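Local coordinates for protein putative methylthioribose-1-phosphate isomerase (Pyrococcus horikoshii OT3, PDB 6A34) that probably catalyses the interconversion of 5-methylthioribose 1-phosphate and 5-methylthioribulose 1-phosphate in the methionine salvage pathway, at residues A[16-30]-A[54-68]. Sequence-based numbering, arbitrary orientation.
Sequences TVEYKNKSVYMINQR and MTVRGAPAIGAAAGF
R57 reaches Q29 through a hydrogen bond from NH1 to OE1, 2.7 Å long. The donor sits in the amide's carbonyl plane on a lone pair, and OE1 lies only 1° out of the guanidinium plane, so the guanidinium meets it with its edge. The two flat groups stand almost perpendicular, 85° apart. The other end of this amide is also fixed, NE2 donating to L172 O, while R57 NH2 donates to N168 OD1. A leucine in place of R57 would probably leave Q29 OE1 without this donor and the amide less firmly oriented, and would cost N168 its guanidinium partner. R57, G58 and A59 are predicted to bind substrate, and Q29 is thus a likely second-shell support for the first of them.

Two residues before R57, T55 O accepts from Q29 N in a nearly straight bond of 3.0 Å. Beside it, N28 OD1 accepts from R30 N, an Asx turn just after strand 23-27, while N28 ND2 donates to E39 OE2 of strand 38-41.

The hairpin 17-20/23-27, closed by a type I' turn from K20 to S23 and extended by strand 38-41 into an antiparallel sheet, packs on helix 59-76; strand 17-20 runs at 20° to helix segment 59-68, their axes 8.3 Å apart. V17 spreads its two methyls over this helix and the loop before it: CG1, anti to the backbone N, lies 3.8 Å from A65 CA, and CG2 lies 3.7 Å from V56 CG2. M26 runs extended past V56, SD to CG1 3.6 Å, and ends with CE against A65 CB. Farther along, Y19 CB sits over one face of F68, 3.6 Å from the ring centroid, in a CH-pi contact. V24 CG2 touches F68 CB, and Y137 of helix 125-157 meets the F68 ring edge-to-face.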
loop_
_atom_site.group_PDB
_atom_site.type_symbol
_atom_site.label_atom_id
_atom_site.label_comp_id
_atom_site.label_asym_id
_atom_site.label_seq_id
_atom_site.Cartn_x
_atom_site.Cartn_y
_atom_site.Cartn_z
ATOM N N THR A 16 -13.738 9.704 22.441
ATOM C CA THR A 16 -13.685 8.329 21.957
ATOM C C THR A 16 -14.319 7.393 22.987
ATOM O O THR A 16 -14.932 6.408 22.630
ATOM C CB THR A 16 -12.227 7.925 21.683
ATOM O OG1 THR A 16 -11.736 8.790 20.657
ATOM C CG2 THR A 16 -12.066 6.474 21.300
ATOM N N VAL A 17 -14.100 7.719 24.257
ATOM C CA VAL A 17 -14.638 7.044 25.417
ATOM C C VAL A 17 -14.997 8.143 26.421
ATOM O O VAL A 17 -14.136 9.026 26.681
ATOM C CB VAL A 17 -13.624 6.070 26.055
ATOM C CG1 VAL A 17 -14.240 5.272 27.190
ATOM C CG2 VAL A 17 -13.005 5.124 25.049
ATOM N N GLU A 18 -16.202 8.036 27.010
ATOM C CA GLU A 18 -16.773 9.007 27.990
ATOM C C GLU A 18 -17.484 8.208 29.108
ATOM O O GLU A 18 -17.984 7.075 28.887
ATOM C CB GLU A 18 -17.761 9.933 27.271
ATOM C CG GLU A 18 -17.643 11.419 27.571
ATOM C CD GLU A 18 -18.403 12.237 26.526
ATOM O OE1 GLU A 18 -19.579 11.880 26.276
ATOM O OE2 GLU A 18 -17.807 13.166 25.886
ATOM N N TYR A 19 -17.513 8.774 30.320
ATOM C CA TYR A 19 -18.287 8.193 31.433
ATOM C C TYR A 19 -19.260 9.242 31.969
ATOM O O TYR A 19 -18.836 10.329 32.341
ATOM C CB TYR A 19 -17.378 7.677 32.544
ATOM C CG TYR A 19 -18.103 6.985 33.665
ATOM C CD1 TYR A 19 -18.706 5.755 33.463
ATOM C CD2 TYR A 19 -18.178 7.542 34.931
ATOM C CE1 TYR A 19 -19.391 5.112 34.473
ATOM C CE2 TYR A 19 -18.828 6.891 35.969
ATOM C CZ TYR A 19 -19.440 5.675 35.736
ATOM O OH TYR A 19 -20.091 5.024 36.736
ATOM N N LYS A 20 -20.553 8.889 31.982
ATOM C CA LYS A 20 -21.652 9.825 32.280
ATOM C C LYS A 20 -22.844 8.994 32.761
ATOM O O LYS A 20 -23.109 7.955 32.190
ATOM C CB LYS A 20 -21.955 10.623 31.000
ATOM C CG LYS A 20 -22.971 11.751 31.115
ATOM C CD LYS A 20 -23.215 12.520 29.801
ATOM C CE LYS A 20 -23.892 11.734 28.684
ATOM N NZ LYS A 20 -22.982 11.436 27.545
ATOM N N ASN A 21 -23.551 9.423 33.809
ATOM C CA ASN A 21 -24.808 8.722 34.223
ATOM C C ASN A 21 -24.616 7.199 34.385
ATOM O O ASN A 21 -25.426 6.408 33.868
ATOM C CB ASN A 21 -25.918 8.860 33.178
ATOM C CG ASN A 21 -26.101 10.276 32.699
ATOM O OD1 ASN A 21 -26.014 10.537 31.493
ATOM N ND2 ASN A 21 -26.330 11.182 33.638
ATOM N N LYS A 22 -23.533 6.781 35.047
ATOM C CA LYS A 22 -23.278 5.359 35.326
ATOM C C LYS A 22 -23.212 4.541 34.034
ATOM O O LYS A 22 -23.511 3.358 34.035
ATOM C CB LYS A 22 -24.366 4.790 36.242
ATOM C CG LYS A 22 -24.615 5.589 37.515
ATOM C CD LYS A 22 -25.483 4.830 38.494
ATOM C CE LYS A 22 -25.352 5.308 39.924
ATOM N NZ LYS A 22 -26.270 6.432 40.210
ATOM N N SER A 23 -22.775 5.170 32.940
ATOM C CA SER A 23 -22.654 4.488 31.673
ATOM C C SER A 23 -21.347 4.878 30.966
ATOM O O SER A 23 -20.951 6.073 30.931
ATOM C CB SER A 23 -23.864 4.780 30.835
ATOM O OG SER A 23 -25.000 4.141 31.387
ATOM N N VAL A 24 -20.678 3.867 30.403
ATOM C CA VAL A 24 -19.515 4.081 29.559
ATOM C C VAL A 24 -19.987 4.217 28.112
ATOM O O VAL A 24 -20.691 3.354 27.601
ATOM C CB VAL A 24 -18.480 2.955 29.710
ATOM C CG1 VAL A 24 -17.266 3.198 28.827
ATOM C CG2 VAL A 24 -18.048 2.782 31.154
ATOM N N TYR A 25 -19.622 5.323 27.469
ATOM C CA TYR A 25 -20.000 5.583 26.066
ATOM C C TYR A 25 -18.756 5.521 25.175
ATOM O O TYR A 25 -17.808 6.180 25.471
ATOM C CB TYR A 25 -20.645 6.962 25.919
ATOM C CG TYR A 25 -21.953 7.177 26.653
ATOM C CD1 TYR A 25 -21.986 7.384 28.026
ATOM C CD2 TYR A 25 -23.157 7.259 25.967
ATOM C CE1 TYR A 25 -23.174 7.622 28.701
ATOM C CE2 TYR A 25 -24.355 7.498 26.627
ATOM C CZ TYR A 25 -24.371 7.685 28.003
ATOM O OH TYR A 25 -25.545 7.922 28.668
ATOM N N MET A 26 -18.814 4.757 24.072
ATOM C CA MET A 26 -17.690 4.550 23.149
ATOM C C MET A 26 -18.155 4.757 21.705
ATOM O O MET A 26 -19.164 4.167 21.256
ATOM C CB MET A 26 -17.117 3.133 23.232
ATOM C CG MET A 26 -16.728 2.701 24.609
ATOM S SD MET A 26 -15.989 1.072 24.535
ATOM C CE MET A 26 -15.832 0.643 26.268
ATOM N N ILE A 27 -17.401 5.568 20.962
ATOM C CA ILE A 27 -17.534 5.545 19.532
ATOM C C ILE A 27 -17.314 4.096 19.086
ATOM O O ILE A 27 -16.429 3.440 19.607
ATOM C CB ILE A 27 -16.551 6.510 18.856
ATOM C CG1 ILE A 27 -16.898 7.957 19.195
ATOM C CG2 ILE A 27 -16.527 6.269 17.345
ATOM C CD1 ILE A 27 -15.845 8.942 18.754
ATOM N N ASN A 28 -18.172 3.593 18.189
ATOM C CA ASN A 28 -18.051 2.233 17.703
ATOM C C ASN A 28 -17.134 2.234 16.481
ATOM O O ASN A 28 -17.583 2.482 15.344
ATOM C CB ASN A 28 -19.385 1.585 17.336
ATOM C CG ASN A 28 -19.241 0.089 17.171
ATOM O OD1 ASN A 28 -18.215 -0.388 16.679
ATOM N ND2 ASN A 28 -20.220 -0.656 17.659
ATOM N N GLN A 29 -15.865 1.913 16.727
ATOM C CA GLN A 29 -14.820 2.002 15.709
ATOM C C GLN A 29 -14.894 0.785 14.771
ATOM O O GLN A 29 -14.223 0.794 13.744
ATOM C CB GLN A 29 -13.447 2.161 16.376
ATOM C CG GLN A 29 -13.327 3.431 17.231
ATOM C CD GLN A 29 -11.901 3.826 17.550
ATOM O OE1 GLN A 29 -11.030 3.774 16.683
ATOM N NE2 GLN A 29 -11.650 4.225 18.796
ATOM N N ARG A 30 -15.710 -0.232 15.108
ATOM C CA ARG A 30 -15.965 -1.361 14.195
ATOM C C ARG A 30 -16.940 -0.977 13.077
ATOM O O ARG A 30 -16.920 -1.593 12.048
ATOM C CB ARG A 30 -16.554 -2.575 14.912
ATOM C CG ARG A 30 -15.550 -3.328 15.765
ATOM C CD ARG A 30 -16.276 -3.954 16.950
ATOM N NE ARG A 30 -17.487 -4.673 16.567
ATOM C CZ ARG A 30 -17.502 -5.916 16.090
ATOM N NH1 ARG A 30 -16.375 -6.612 15.991
ATOM N NH2 ARG A 30 -18.647 -6.451 15.706
ATOM N N MET A 54 -12.673 -4.784 20.125
ATOM C CA MET A 54 -12.071 -3.588 19.494
ATOM C C MET A 54 -13.151 -2.599 18.994
ATOM O O MET A 54 -12.976 -1.878 17.981
ATOM C CB MET A 54 -11.100 -4.012 18.389
ATOM C CG MET A 54 -10.002 -4.914 18.962
ATOM S SD MET A 54 -8.711 -5.438 17.807
ATOM C CE MET A 54 -7.933 -6.748 18.758
ATOM N N THR A 55 -14.257 -2.512 19.753
ATOM C CA THR A 55 -15.253 -1.431 19.636
ATOM C C THR A 55 -14.564 -0.096 19.972
ATOM O O THR A 55 -14.783 0.945 19.345
ATOM C CB THR A 55 -16.462 -1.718 20.541
ATOM O OG1 THR A 55 -17.153 -2.876 20.058
ATOM C CG2 THR A 55 -17.434 -0.562 20.625
ATOM N N VAL A 56 -13.706 -0.158 20.982
ATOM C CA VAL A 56 -12.745 0.867 21.268
ATOM C C VAL A 56 -11.369 0.332 20.865
ATOM O O VAL A 56 -11.104 -0.870 20.993
ATOM C CB VAL A 56 -12.766 1.284 22.758
ATOM C CG1 VAL A 56 -12.627 0.097 23.714
ATOM C CG2 VAL A 56 -11.682 2.295 23.051
ATOM N N ARG A 57 -10.512 1.238 20.390
ATOM C CA ARG A 57 -9.103 0.959 20.110
ATOM C C ARG A 57 -8.298 2.226 20.387
ATOM O O ARG A 57 -8.881 3.256 20.725
ATOM C CB ARG A 57 -8.908 0.492 18.667
ATOM C CG ARG A 57 -9.495 1.438 17.637
ATOM C CD ARG A 57 -8.644 1.471 16.371
ATOM N NE ARG A 57 -7.418 2.255 16.530
ATOM C CZ ARG A 57 -7.313 3.548 16.254
ATOM N NH1 ARG A 57 -8.404 4.303 16.245
ATOM N NH2 ARG A 57 -6.127 4.064 15.950
ATOM N N GLY A 58 -6.971 2.126 20.232
ATOM C CA GLY A 58 -6.027 3.170 20.609
ATOM C C GLY A 58 -5.671 3.071 22.092
ATOM O O GLY A 58 -6.562 3.122 22.977
ATOM N N ALA A 59 -4.363 2.987 22.368
ATOM C CA ALA A 59 -3.857 2.537 23.638
ATOM C C ALA A 59 -4.464 3.365 24.779
ATOM O O ALA A 59 -4.971 2.813 25.749
ATOM C CB ALA A 59 -2.333 2.552 23.609
ATOM N N PRO A 60 -4.467 4.710 24.718
ATOM C CA PRO A 60 -5.005 5.509 25.823
ATOM C C PRO A 60 -6.541 5.447 25.947
ATOM O O PRO A 60 -7.081 5.568 27.053
ATOM C CB PRO A 60 -4.555 6.947 25.522
ATOM C CG PRO A 60 -3.609 6.844 24.308
ATOM C CD PRO A 60 -3.949 5.538 23.615
ATOM N N ALA A 61 -7.241 5.243 24.828
ATOM C CA ALA A 61 -8.692 5.134 24.842
ATOM C C ALA A 61 -9.112 3.814 25.496
ATOM O O ALA A 61 -10.130 3.739 26.211
ATOM C CB ALA A 61 -9.222 5.254 23.445
ATOM N N ILE A 62 -8.303 2.775 25.279
ATOM C CA ILE A 62 -8.518 1.456 25.869
ATOM C C ILE A 62 -8.275 1.541 27.375
ATOM O O ILE A 62 -8.940 0.856 28.145
ATOM C CB ILE A 62 -7.599 0.408 25.215
ATOM C CG1 ILE A 62 -8.079 0.055 23.804
ATOM C CG2 ILE A 62 -7.435 -0.835 26.078
ATOM C CD1 ILE A 62 -6.964 -0.481 22.916
ATOM N N GLY A 63 -7.239 2.287 27.762
ATOM C CA GLY A 63 -6.920 2.509 29.155
ATOM C C GLY A 63 -8.070 3.199 29.867
ATOM O O GLY A 63 -8.532 2.753 30.901
ATOM N N ALA A 64 -8.588 4.266 29.254
ATOM C CA ALA A 64 -9.659 5.027 29.867
ATOM C C ALA A 64 -10.915 4.157 29.981
ATOM O O ALA A 64 -11.621 4.227 31.000
ATOM C CB ALA A 64 -9.929 6.306 29.097
ATOM N N ALA A 65 -11.189 3.353 28.943
ATOM C CA ALA A 65 -12.357 2.500 28.943
ATOM C C ALA A 65 -12.287 1.556 30.147
ATOM O O ALA A 65 -13.268 1.386 30.844
ATOM C CB ALA A 65 -12.503 1.733 27.650
ATOM N N ALA A 66 -11.119 0.965 30.382
ATOM C CA ALA A 66 -10.967 -0.027 31.434
ATOM C C ALA A 66 -11.133 0.638 32.799
ATOM O O ALA A 66 -11.702 0.039 33.718
ATOM C CB ALA A 66 -9.610 -0.656 31.342
ATOM N N GLY A 67 -10.537 1.832 32.928
ATOM C CA GLY A 67 -10.607 2.618 34.107
ATOM C C GLY A 67 -12.046 3.003 34.408
ATOM O O GLY A 67 -12.459 2.940 35.541
ATOM N N PHE A 68 -12.797 3.398 33.373
ATOM C CA PHE A 68 -14.211 3.736 33.538
ATOM C C PHE A 68 -15.061 2.499 33.814
ATOM O O PHE A 68 -16.170 2.635 34.262
ATOM C CB PHE A 68 -14.745 4.479 32.319
ATOM C CG PHE A 68 -14.277 5.906 32.261
ATOM C CD1 PHE A 68 -14.190 6.671 33.410
ATOM C CD2 PHE A 68 -13.939 6.489 31.057
ATOM C CE1 PHE A 68 -13.784 7.988 33.354
ATOM C CE2 PHE A 68 -13.510 7.801 31.009
ATOM C CZ PHE A 68 -13.424 8.544 32.153
#